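Local coordinates for protein hydrazine synthase subunit beta (Candidatus Kuenenia stuttgartiensis, PDB 5C2V) that belongs to the hydrazine synthase complex, which condenses nitric oxide with ammonium to form hydrazine, and may modulate transport of hydroxylamine between the two active sites, at residues B[165-170]-B[185-190]; B[159-164]-B[190-195]. All blocks are in the same frame, centred on the assembly; numbering follows the deposited sequence.

Contact 1 of 2, residues B[165-170]-B[185-190]. With BET (trimethyl glycine), chain R.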
loop_
_atom_site.group_PDB
_atom_site.type_symbol
_atom_site.label_atom_id
_atom_site.label_comp_id
_atom_site.label_asym_id
_atom_site.label_seq_id
_atom_site.Cartn_x
_atom_site.Cartn_y
_atom_site.Cartn_z
ATOM N N SER B 165 28.782 16.344 -36.287
ATOM C CA SER B 165 29.115 16.477 -34.873
ATOM C C SER B 165 27.942 16.143 -33.957
ATOM O O SER B 165 26.832 16.649 -34.132
ATOM C CB SER B 165 29.607 17.893 -34.573
ATOM O OG SER B 165 29.911 18.038 -33.197
ATOM N N ILE B 166 28.201 15.273 -32.985
ATOM C CA ILE B 166 27.234 14.971 -31.939
ATOM C C ILE B 166 27.235 16.068 -30.885
ATOM O O ILE B 166 26.181 16.476 -30.395
ATOM C CB ILE B 166 27.533 13.624 -31.270
ATOM C CG1 ILE B 166 27.338 12.494 -32.274
ATOM C CG2 ILE B 166 26.635 13.408 -30.063
ATOM C CD1 ILE B 166 27.713 11.158 -31.730
ATOM N N ASN B 167 28.421 16.564 -30.558
ATOM C CA ASN B 167 28.520 17.628 -29.578
ATOM C C ASN B 167 28.674 18.954 -30.300
ATOM O O ASN B 167 29.714 19.246 -30.890
ATOM C CB ASN B 167 29.697 17.388 -28.629
ATOM C CG ASN B 167 29.840 15.931 -28.236
ATOM O OD1 ASN B 167 29.249 15.477 -27.255
ATOM N ND2 ASN B 167 30.636 15.192 -28.998
ATOM N N ARG B 168 27.616 19.754 -30.241
ATOM C CA ARG B 168 27.575 21.030 -30.932
ATOM C C ARG B 168 27.524 22.127 -29.883
ATOM O O ARG B 168 26.846 21.992 -28.865
ATOM C CB ARG B 168 26.374 21.094 -31.878
ATOM C CG ARG B 168 26.422 20.040 -32.979
ATOM C CD ARG B 168 25.248 20.161 -33.939
ATOM N NE ARG B 168 25.074 18.956 -34.748
ATOM C CZ ARG B 168 24.902 18.952 -36.066
ATOM N NH1 ARG B 168 24.880 20.094 -36.739
ATOM N NH2 ARG B 168 24.750 17.805 -36.713
ATOM N N SER B 169 28.250 23.212 -30.127
ATOM C CA SER B 169 28.527 24.165 -29.064
ATOM C C SER B 169 28.036 25.580 -29.331
ATOM O O SER B 169 27.441 25.875 -30.368
ATOM C CB SER B 169 30.032 24.198 -28.795
ATOM O OG SER B 169 30.749 24.514 -29.976
ATOM N N VAL B 170 28.295 26.444 -28.356
ATOM C CA VAL B 170 27.972 27.859 -28.432
ATOM C C VAL B 170 29.204 28.668 -28.045
ATOM O O VAL B 170 29.835 28.404 -27.016
ATOM C CB VAL B 170 26.794 28.229 -27.508
ATOM C CG1 VAL B 170 26.547 29.729 -27.531
ATOM C CG2 VAL B 170 25.539 27.470 -27.912
ATOM N N VAL B 185 29.771 23.447 -24.755
ATOM C CA VAL B 185 29.225 22.365 -25.561
ATOM C C VAL B 185 27.872 21.870 -25.053
ATOM O O VAL B 185 27.715 21.573 -23.868
ATOM C CB VAL B 185 30.206 21.173 -25.607
ATOM C CG1 VAL B 185 29.532 19.940 -26.181
ATOM C CG2 VAL B 185 31.447 21.538 -26.407
ATOM N N ILE B 186 26.900 21.784 -25.956
ATOM C CA ILE B 186 25.646 21.113 -25.646
ATOM C C ILE B 186 25.788 19.664 -26.082
ATOM O O ILE B 186 25.872 19.372 -27.274
ATOM C CB ILE B 186 24.441 21.755 -26.361
ATOM C CG1 ILE B 186 24.300 23.228 -25.975
ATOM C CG2 ILE B 186 23.163 20.995 -26.036
ATOM C CD1 ILE B 186 23.136 23.924 -26.650
ATOM N N HIS B 187 25.812 18.756 -25.113
ATOM C CA HIS B 187 26.097 17.358 -25.406
ATOM C C HIS B 187 24.902 16.664 -26.044
ATOM O O HIS B 187 23.755 16.901 -25.656
ATOM C CB HIS B 187 26.528 16.623 -24.136
ATOM C CG HIS B 187 27.955 16.866 -23.756
ATOM N ND1 HIS B 187 28.426 18.107 -23.383
ATOM C CD2 HIS B 187 29.020 16.029 -23.703
ATOM C CE1 HIS B 187 29.717 18.023 -23.111
ATOM N NE2 HIS B 187 30.101 16.773 -23.298
ATOM N N GLU B 188 25.189 15.813 -27.026
ATOM C CA GLU B 188 24.171 15.066 -27.761
ATOM C C GLU B 188 23.131 15.982 -28.399
ATOM O O GLU B 188 21.930 15.809 -28.196
ATOM C CB GLU B 188 23.490 14.050 -26.840
ATOM C CG GLU B 188 24.434 12.983 -26.311
ATOM C CD GLU B 188 23.710 11.870 -25.583
ATOM O OE1 GLU B 188 22.477 11.975 -25.410
ATOM O OE2 GLU B 188 24.373 10.889 -25.184
ATOM N N SER B 189 23.598 16.960 -29.167
ATOM C CA SER B 189 22.701 17.892 -29.841
ATOM C C SER B 189 22.929 17.916 -31.348
ATOM O O SER B 189 24.015 17.593 -31.830
ATOM C CB SER B 189 22.871 19.303 -29.275
ATOM O OG SER B 189 24.154 19.822 -29.580
ATOM N N SER B 190 21.895 18.301 -32.086
ATOM C CA SER B 190 22.001 18.497 -33.525
ATOM C C SER B 190 20.983 19.541 -33.969
ATOM O O SER B 190 20.018 19.806 -33.252
ATOM C CB SER B 190 21.785 17.180 -34.277
ATOM O OG SER B 190 20.437 16.750 -34.181
HETATM N N BET R . 27.555 12.251 -21.465
HETATM C CA BET R . 26.673 12.756 -22.601
HETATM C C BET R . 25.374 13.515 -21.992
HETATM O O BET R . 24.294 12.904 -22.192
HETATM O OXT BET R . 25.619 14.600 -21.414
HETATM C C1 BET R . 28.374 11.066 -21.932
HETATM C C2 BET R . 26.716 11.797 -20.269
HETATM C C3 BET R . 28.552 13.321 -21.054
#

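Contact 2 of 2, residues B[159-164]-B[190-195]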
loop_
_atom_site.group_PDB
_atom_site.type_symbol
_atom_site.label_atom_id
_atom_site.label_comp_id
_atom_site.label_asym_id
_atom_site.label_seq_id
_atom_site.Cartn_x
_atom_site.Cartn_y
_atom_site.Cartn_z
ATOM N N ILE B 159 25.532 30.283 -31.905
ATOM C CA ILE B 159 25.295 28.850 -31.973
ATOM C C ILE B 159 26.061 28.262 -33.147
ATOM O O ILE B 159 25.899 28.689 -34.292
ATOM C CB ILE B 159 23.801 28.506 -32.116
ATOM C CG1 ILE B 159 23.130 29.424 -33.139
ATOM C CG2 ILE B 159 23.104 28.609 -30.770
ATOM C CD1 ILE B 159 21.717 29.023 -33.478
ATOM N N LEU B 160 26.897 27.274 -32.857
ATOM C CA LEU B 160 27.624 26.593 -33.908
ATOM C C LEU B 160 26.918 25.289 -34.213
ATOM O O LEU B 160 26.925 24.362 -33.405
ATOM C CB LEU B 160 29.074 26.330 -33.502
ATOM C CG LEU B 160 29.844 27.487 -32.869
ATOM C CD1 LEU B 160 31.258 27.048 -32.526
ATOM C CD2 LEU B 160 29.860 28.695 -33.791
ATOM N N ASP B 161 26.313 25.220 -35.392
ATOM C CA ASP B 161 25.673 23.994 -35.817
ATOM C C ASP B 161 26.664 23.341 -36.759
ATOM O O ASP B 161 26.871 23.798 -37.884
ATOM C CB ASP B 161 24.330 24.280 -36.495
ATOM C CG ASP B 161 23.531 23.023 -36.768
ATOM O OD1 ASP B 161 23.748 22.013 -36.067
ATOM O OD2 ASP B 161 22.674 23.050 -37.676
ATOM N N THR B 162 27.273 22.263 -36.287
ATOM C CA THR B 162 28.444 21.710 -36.941
ATOM C C THR B 162 28.135 20.341 -37.511
ATOM O O THR B 162 27.843 19.402 -36.773
ATOM C CB THR B 162 29.632 21.612 -35.968
ATOM O OG1 THR B 162 30.040 22.929 -35.579
ATOM C CG2 THR B 162 30.806 20.905 -36.627
ATOM N N VAL B 163 28.192 20.241 -38.834
ATOM C CA VAL B 163 27.882 18.996 -39.515
ATOM C C VAL B 163 28.834 17.890 -39.072
ATOM O O VAL B 163 30.012 18.137 -38.806
ATOM C CB VAL B 163 27.941 19.164 -41.045
ATOM C CG1 VAL B 163 26.903 20.178 -41.498
ATOM C CG2 VAL B 163 29.331 19.597 -41.486
ATOM N N GLY B 164 28.304 16.677 -38.962
ATOM C CA GLY B 164 29.092 15.531 -38.548
ATOM C C GLY B 164 29.513 15.580 -37.093
ATOM O O GLY B 164 30.483 14.933 -36.701
ATOM N N SER B 190 21.895 18.301 -32.086
ATOM C CA SER B 190 22.001 18.497 -33.525
ATOM C C SER B 190 20.983 19.541 -33.969
ATOM O O SER B 190 20.018 19.806 -33.252
ATOM C CB SER B 190 21.785 17.180 -34.277
ATOM O OG SER B 190 20.437 16.750 -34.181
ATOM N N ASN B 191 21.205 20.127 -35.143
ATOM C CA ASN B 191 20.261 21.084 -35.716
ATOM C C ASN B 191 19.943 22.282 -34.825
ATOM O O ASN B 191 18.776 22.516 -34.510
ATOM C CB ASN B 191 18.949 20.384 -36.085
ATOM C CG ASN B 191 19.154 19.205 -37.012
ATOM O OD1 ASN B 191 20.038 19.220 -37.867
ATOM N ND2 ASN B 191 18.331 18.174 -36.850
ATOM N N LEU B 192 20.952 23.043 -34.402
ATOM C CA LEU B 192 20.643 24.193 -33.561
ATOM C C LEU B 192 20.122 25.290 -34.479
ATOM O O LEU B 192 20.861 25.812 -35.316
ATOM C CB LEU B 192 21.893 24.687 -32.823
ATOM C CG LEU B 192 22.578 23.951 -31.666
ATOM C CD1 LEU B 192 22.930 22.510 -32.007
ATOM C CD2 LEU B 192 23.834 24.712 -31.268
ATOM N N ARG B 193 18.849 25.642 -34.323
ATOM C CA ARG B 193 18.241 26.634 -35.204
ATOM C C ARG B 193 18.158 28.085 -34.714
ATOM O O ARG B 193 17.905 28.986 -35.515
ATOM C CB ARG B 193 16.833 26.159 -35.563
ATOM C CG ARG B 193 16.804 24.867 -36.362
ATOM C CD ARG B 193 17.395 25.079 -37.746
ATOM N NE ARG B 193 18.650 24.356 -37.906
ATOM C CZ ARG B 193 18.778 23.233 -38.598
ATOM N NH1 ARG B 193 17.728 22.700 -39.211
ATOM N NH2 ARG B 193 19.960 22.641 -38.668
ATOM N N ASP B 194 18.367 28.323 -33.422
ATOM C CA ASP B 194 18.244 29.684 -32.895
ATOM C C ASP B 194 18.920 29.863 -31.535
ATOM O O ASP B 194 19.176 28.889 -30.828
ATOM C CB ASP B 194 16.768 30.082 -32.799
ATOM C CG ASP B 194 16.551 31.573 -32.994
ATOM O OD1 ASP B 194 17.529 32.341 -32.875
ATOM O OD2 ASP B 194 15.402 31.976 -33.273
ATOM N N VAL B 195 19.201 31.110 -31.173
ATOM C CA VAL B 195 19.613 31.439 -29.810
ATOM C C VAL B 195 19.028 32.787 -29.374
ATOM O O VAL B 195 19.099 33.766 -30.116
ATOM C CB VAL B 195 21.152 31.466 -29.674
ATOM C CG1 VAL B 195 21.787 32.239 -30.825
ATOM C CG2 VAL B 195 21.569 32.036 -28.323
HETATM O O HOH W 1 21.857 21.038 -38.950
#

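Contact 1 of 2, residues B[165-170]-B[185-190]
Arg168 runs its side chain along the backbone of Ser189 and Ser190. A chi1 of -62° and an extended chain from CG to NE lay the arm in this course. CB starts 3.4 Å from Ser189 OG. Farther out, Arg168 NE lies 3.3 Å from Ser190 CA, which sits over one face of the guanidinium. Ser189 O is at the edge of that group. NE also makes a weak hydrogen bond to Ser165 O. NH1 is paired with Asp161, though modelled too close for its geometry to be trusted.

Behind this arm the strands 168-174 and 179-186 form an antiparallel hairpin in a beta-propeller blade. Ile186 N gives a hydrogen bond of 2.9 Å to Arg168 O; the return bond, from Arg168 N to Ile186 O, is weak. Ser189 OG also donates to Ile186 O, from above the carbonyl plane. Past the strand ends, Ser189 N bonds Ile166 O at 2.9 Å, nearly along the C=O axis.

Asn167 CB touches Val185 CG1 at 3.5 Å. The Asn167 amide and the His187 ring cross obliquely, planes 70° apart, with Asn167 OD1 3.6 Å from His187 CD2. His187 and Glu188 line the trimethyl glycine pocket with Arg302 and Arg243, which hydrogen-bonds the ligand. Glu188 is salt-bridged to Arg302, which probably tempers its negative charge beside the ligand carboxylate.

Contact 2 of 2, residues B[159-164]-B[190-195]
Ile159 and Asp161 reach across from one beta-propeller blade to the first strand of the next. Segment 159-164 ends strand 155-160 and runs into a loop. Segment 190-195 lies on strand 190-197.

The polar half is the Asp161 carboxylate. OD1 accepts a weak hydrogen bond of 3.4 Å from Leu192 N. OD2 forms a salt bridge with Arg193 NH2, although the placement of NH2 is less sure. The carboxylate and guanidinium planes are 58° apart, and OD2 lies at the guanidinium edge, in its plane. Arg193 bends at chi2 and chi3, which brings its end back toward Asp161.

Further out, Arg168 also faces OD1. Arg193 is also salt-bridged to Glu69 of the gamma subunit. Asn191 ND2 bonds Gln209, and Asn191 CB lies over one face of the Arg193 guanidinium, toward the rim. A water donates to Asn191 OD1 at 2.8 Å; its distance to Asp161 OD2 is short, so that side of the link is doubtful.

The apolar half is centred on Ile159. With chi1 at 44°, its CG1 carries CD1 over the backbone of strand 190-197, 3.4 Å from Asp194 N. Leu192 adds to this patch, with CD2 3.9 Å from Ile159 CB and also close to Leu160 O. Val195 lies alongside Ile159, the two side chains pointing opposite ways, and Ile159 CG2 meets Val195 CB at 3.6 Å.

Both contacts are mostly buried. Contact 2 is the deeper, its centre about 11 Å from the chain centre against about 17 Å for contact 1. Contact 1 joins the last two strands of one blade, largely through backbone hydrogen bonds, and extends outward to the trimethyl glycine pocket. Contact 2 joins that blade to the following one mainly through side chains, apolar at one end and charged at the other. They share Ser190. Strands 155-160 and 168-174 are sheet neighbours, bonded through the backbones of Leu160 and Ser169. Both touch the gamma subunit, while in contact 1 Glu188 also makes a weak hydrogen bond to the alpha subunit.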